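Local coordinates for putative acetoin utilization protein, acetoin dehydrogenase (Thermus thermophilus, PDB 5AWE), which is of unknown function but, combining a pair of CBS domains with an ACT domain, probably senses a small regulatory ligand, at residues Leu2-Met7 against Val88-Pro93. Numbering follows the deposited sequence.
Sequences LVRDWM and VEADAP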
ATOM      1  N   LEU A   2      13.932 -41.127 -10.370  1.00 31.31           N
ATOM      2  CA  LEU A   2      14.842 -40.270  -9.631  1.00 29.41           C
ATOM      3  C   LEU A   2      14.309 -38.837  -9.605  1.00 27.69           C
ATOM      4  O   LEU A   2      13.475 -38.464 -10.426  1.00 26.00           O
ATOM      5  CB  LEU A   2      16.215 -40.310 -10.293  1.00 29.57           C
ATOM      6  CG  LEU A   2      16.839 -41.697 -10.383  1.00 31.89           C
ATOM      7  CD1 LEU A   2      18.228 -41.585 -11.004  1.00 29.46           C
ATOM      8  CD2 LEU A   2      16.929 -42.315  -8.987  1.00 30.56           C
ATOM      9  N   VAL A   3      14.791 -38.038  -8.658  1.00 27.63           N
ATOM     10  CA  VAL A   3      14.465 -36.618  -8.633  1.00 27.73           C
ATOM     11  C   VAL A   3      14.925 -35.958  -9.934  1.00 29.73           C
ATOM     12  O   VAL A   3      14.183 -35.178 -10.538  1.00 29.17           O
ATOM     13  CB  VAL A   3      15.137 -35.929  -7.437  1.00 27.09           C
ATOM     14  CG1 VAL A   3      14.851 -34.435  -7.457  1.00 26.80           C
ATOM     15  CG2 VAL A   3      14.640 -36.555  -6.140  1.00 20.39           C
ATOM     16  N   ARG A   4      16.144 -36.300 -10.361  1.00 30.49           N
ATOM     17  CA  ARG A   4      16.689 -35.880 -11.657  1.00 31.40           C
ATOM     18  C   ARG A   4      15.678 -35.908 -12.797  1.00 30.81           C
ATOM     19  O   ARG A   4      15.638 -34.990 -13.605  1.00 31.58           O
ATOM     20  CB  ARG A   4      17.872 -36.771 -12.061  1.00 35.99           C
ATOM     21  CG  ARG A   4      19.136 -36.552 -11.261  1.00 45.29           C
ATOM     22  CD  ARG A   4      20.371 -37.129 -11.962  1.00 49.54           C
ATOM     23  NE  ARG A   4      21.562 -36.964 -11.133  1.00 57.21           N
ATOM     24  CZ  ARG A   4      22.278 -35.844 -11.058  1.00 61.21           C
ATOM     25  NH1 ARG A   4      21.929 -34.779 -11.774  1.00 60.22           N
ATOM     26  NH2 ARG A   4      23.334 -35.778 -10.254  1.00 58.96           N
ATOM     27  N   ASP A   5      14.880 -36.969 -12.877  1.00 29.49           N
ATOM     28  CA  ASP A   5      14.061 -37.192 -14.060  1.00 29.91           C
ATOM     29  C   ASP A   5      12.849 -36.289 -14.098  1.00 30.80           C
ATOM     30  O   ASP A   5      12.140 -36.237 -15.109  1.00 30.88           O
ATOM     31  CB  ASP A   5      13.587 -38.646 -14.132  1.00 30.24           C
ATOM     32  CG  ASP A   5      14.721 -39.628 -14.009  1.00 33.84           C
ATOM     33  OD1 ASP A   5      15.801 -39.364 -14.582  1.00 38.51           O
ATOM     34  OD2 ASP A   5      14.533 -40.659 -13.329  1.00 34.51           O
ATOM     35  N   TRP A   6      12.594 -35.584 -13.001  1.00 29.85           N
ATOM     36  CA  TRP A   6      11.381 -34.790 -12.923  1.00 30.03           C
ATOM     37  C   TRP A   6      11.614 -33.344 -12.510  1.00 30.97           C
ATOM     38  O   TRP A   6      10.714 -32.504 -12.642  1.00 31.04           O
ATOM     39  CB  TRP A   6      10.392 -35.475 -11.982  1.00 28.66           C
ATOM     40  CG  TRP A   6      10.121 -36.886 -12.413  1.00 31.68           C
ATOM     41  CD1 TRP A   6      10.798 -38.011 -12.024  1.00 30.24           C
ATOM     42  CD2 TRP A   6       9.156 -37.312 -13.374  1.00 28.24           C
ATOM     43  NE1 TRP A   6      10.316 -39.108 -12.691  1.00 32.77           N
ATOM     44  CE2 TRP A   6       9.306 -38.708 -13.526  1.00 28.63           C
ATOM     45  CE3 TRP A   6       8.176 -36.649 -14.123  1.00 26.75           C
ATOM     46  CZ2 TRP A   6       8.513 -39.455 -14.395  1.00 26.79           C
ATOM     47  CZ3 TRP A   6       7.386 -37.393 -14.991  1.00 30.44           C
ATOM     48  CH2 TRP A   6       7.562 -38.783 -15.118  1.00 33.21           C
HETATM   49  N   MSE A   7      12.820 -33.045 -12.032  1.00 30.97           N
HETATM   50  CA  MSE A   7      13.146 -31.684 -11.608  1.00 32.81           C
HETATM   51  C   MSE A   7      13.210 -30.714 -12.780  1.00 33.50           C
HETATM   52  O   MSE A   7      13.441 -31.114 -13.920  1.00 33.90           O
HETATM   53  CB  MSE A   7      14.483 -31.660 -10.870  1.00 32.80           C
HETATM   54  CG  MSE A   7      15.697 -31.810 -11.762  1.00 30.47           C
HETATM   55 SE   MSE A   7      17.208 -31.954 -10.790  1.00 46.29          SE
HETATM   56  CE  MSE A   7      18.413 -31.655 -12.082  1.00 41.27           C
ATOM     57  N   VAL A  88      16.602 -32.252  -1.494  1.00 33.99           N
ATOM     58  CA  VAL A  88      16.797 -33.640  -1.900  1.00 33.62           C
ATOM     59  C   VAL A  88      17.959 -33.749  -2.873  1.00 33.74           C
ATOM     60  O   VAL A  88      18.245 -32.810  -3.624  1.00 33.82           O
ATOM     61  CB  VAL A  88      15.556 -34.225  -2.612  1.00 33.66           C
ATOM     62  CG1 VAL A  88      14.745 -35.056  -1.649  1.00 31.81           C
ATOM     63  CG2 VAL A  88      14.720 -33.108  -3.198  1.00 23.84           C
ATOM     64  N   GLU A  89      18.614 -34.904  -2.867  1.00 34.18           N
ATOM     65  CA  GLU A  89      19.699 -35.166  -3.804  1.00 36.00           C
ATOM     66  C   GLU A  89      19.113 -35.501  -5.170  1.00 35.40           C
ATOM     67  O   GLU A  89      18.081 -36.158  -5.266  1.00 35.20           O
ATOM     68  CB  GLU A  89      20.554 -36.334  -3.310  1.00 39.43           C
ATOM     69  CG  GLU A  89      20.600 -36.470  -1.793  1.00 48.34           C
ATOM     70  CD  GLU A  89      19.374 -37.181  -1.233  1.00 56.04           C
ATOM     71  OE1 GLU A  89      19.317 -38.427  -1.324  1.00 62.51           O
ATOM     72  OE2 GLU A  89      18.469 -36.500  -0.702  1.00 52.75           O
ATOM     73  N   ALA A  90      19.770 -35.038  -6.225  1.00 36.13           N
ATOM     74  CA  ALA A  90      19.312 -35.306  -7.582  1.00 36.86           C
ATOM     75  C   ALA A  90      19.102 -36.809  -7.807  1.00 36.56           C
ATOM     76  O   ALA A  90      18.139 -37.221  -8.459  1.00 37.43           O
ATOM     77  CB  ALA A  90      20.328 -34.760  -8.585  1.00 35.66           C
ATOM     78  N   ASP A  91      19.998 -37.619  -7.252  1.00 35.12           N
ATOM     79  CA  ASP A  91      20.004 -39.055  -7.509  1.00 35.11           C
ATOM     80  C   ASP A  91      19.103 -39.814  -6.558  1.00 33.13           C
ATOM     81  O   ASP A  91      19.132 -41.036  -6.522  1.00 34.54           O
ATOM     82  CB  ASP A  91      21.424 -39.616  -7.392  1.00 39.75           C
ATOM     83  CG  ASP A  91      21.946 -39.587  -5.967  1.00 43.83           C
ATOM     84  OD1 ASP A  91      21.216 -40.026  -5.054  1.00 49.71           O
ATOM     85  OD2 ASP A  91      23.089 -39.128  -5.757  1.00 47.87           O
ATOM     86  N   ALA A  92      18.311 -39.095  -5.777  1.00 31.97           N
ATOM     87  CA  ALA A  92      17.412 -39.739  -4.828  1.00 29.30           C
ATOM     88  C   ALA A  92      16.173 -40.279  -5.528  1.00 28.68           C
ATOM     89  O   ALA A  92      15.822 -39.840  -6.631  1.00 28.51           O
ATOM     90  CB  ALA A  92      17.002 -38.752  -3.754  1.00 23.35           C
ATOM     91  N   PRO A  93      15.506 -41.269  -4.912  1.00 27.72           N
ATOM     92  CA  PRO A  93      14.305 -41.784  -5.574  1.00 25.66           C
ATOM     93  C   PRO A  93      13.231 -40.697  -5.556  1.00 24.02           C
ATOM     94  O   PRO A  93      13.132 -39.927  -4.600  1.00 24.13           O
ATOM     95  CB  PRO A  93      13.914 -43.007  -4.741  1.00 26.19           C
ATOM     96  CG  PRO A  93      14.600 -42.821  -3.429  1.00 28.08           C
ATOM     97  CD  PRO A  93      15.844 -42.024  -3.694  1.00 25.12           C
TER
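R4 lays its guanidinium flat over the methyl group of A90, one element of the way the N-terminal segment of a CBS pair closes against the second CBS repeat. The A90 CB lies 3.3 Å from R4 CZ, centred beneath one face of the planar group, so the methyl meets the flat of the cation instead of its rim. With CG anti to the carbonyl carbon (chi1 -72°) and the chain extended from CG to NE, the arginine passes alongside A90 before its head covers the methyl. The charge itself is answered by E113, which forms a salt bridge with R4 NH2. A leucine in its place would probably leave E113 without its cationic mate and the A90 methyl without its flat lid.

The backbone fixes the approach. A90 O receives R4 N at 2.9 Å on a lone pair, in the carbonyl plane, while A92 O takes V3 N at 2.9 Å almost head-on, with a C=O...N angle of 161°. That second carbonyl also receives a CA-H...O contact from L2 CA. Both acceptors belong to the type I turn E89-A92, which thereby presents two of its carbonyls to the N-terminal segment.

Between these bonds the CB of V3 is directed toward the turn, and CG2, anti to the carbonyl carbon, reaches the A92 methyl at 4.0 Å and, more loosely, V88 CB. Nearby, L2 CD2 lies 3.5 Å from D91 O.

Behind this seam, V3 and A90 both pack on V111 of strand 108-113, V3 also touching I121 and A90 touching V118 of strand 116-122. Strand 88-89 continues through the turn into helix 94-103, whereas segment 2-7 leads into strand 8-9, at the other edge of the same four-stranded sheet.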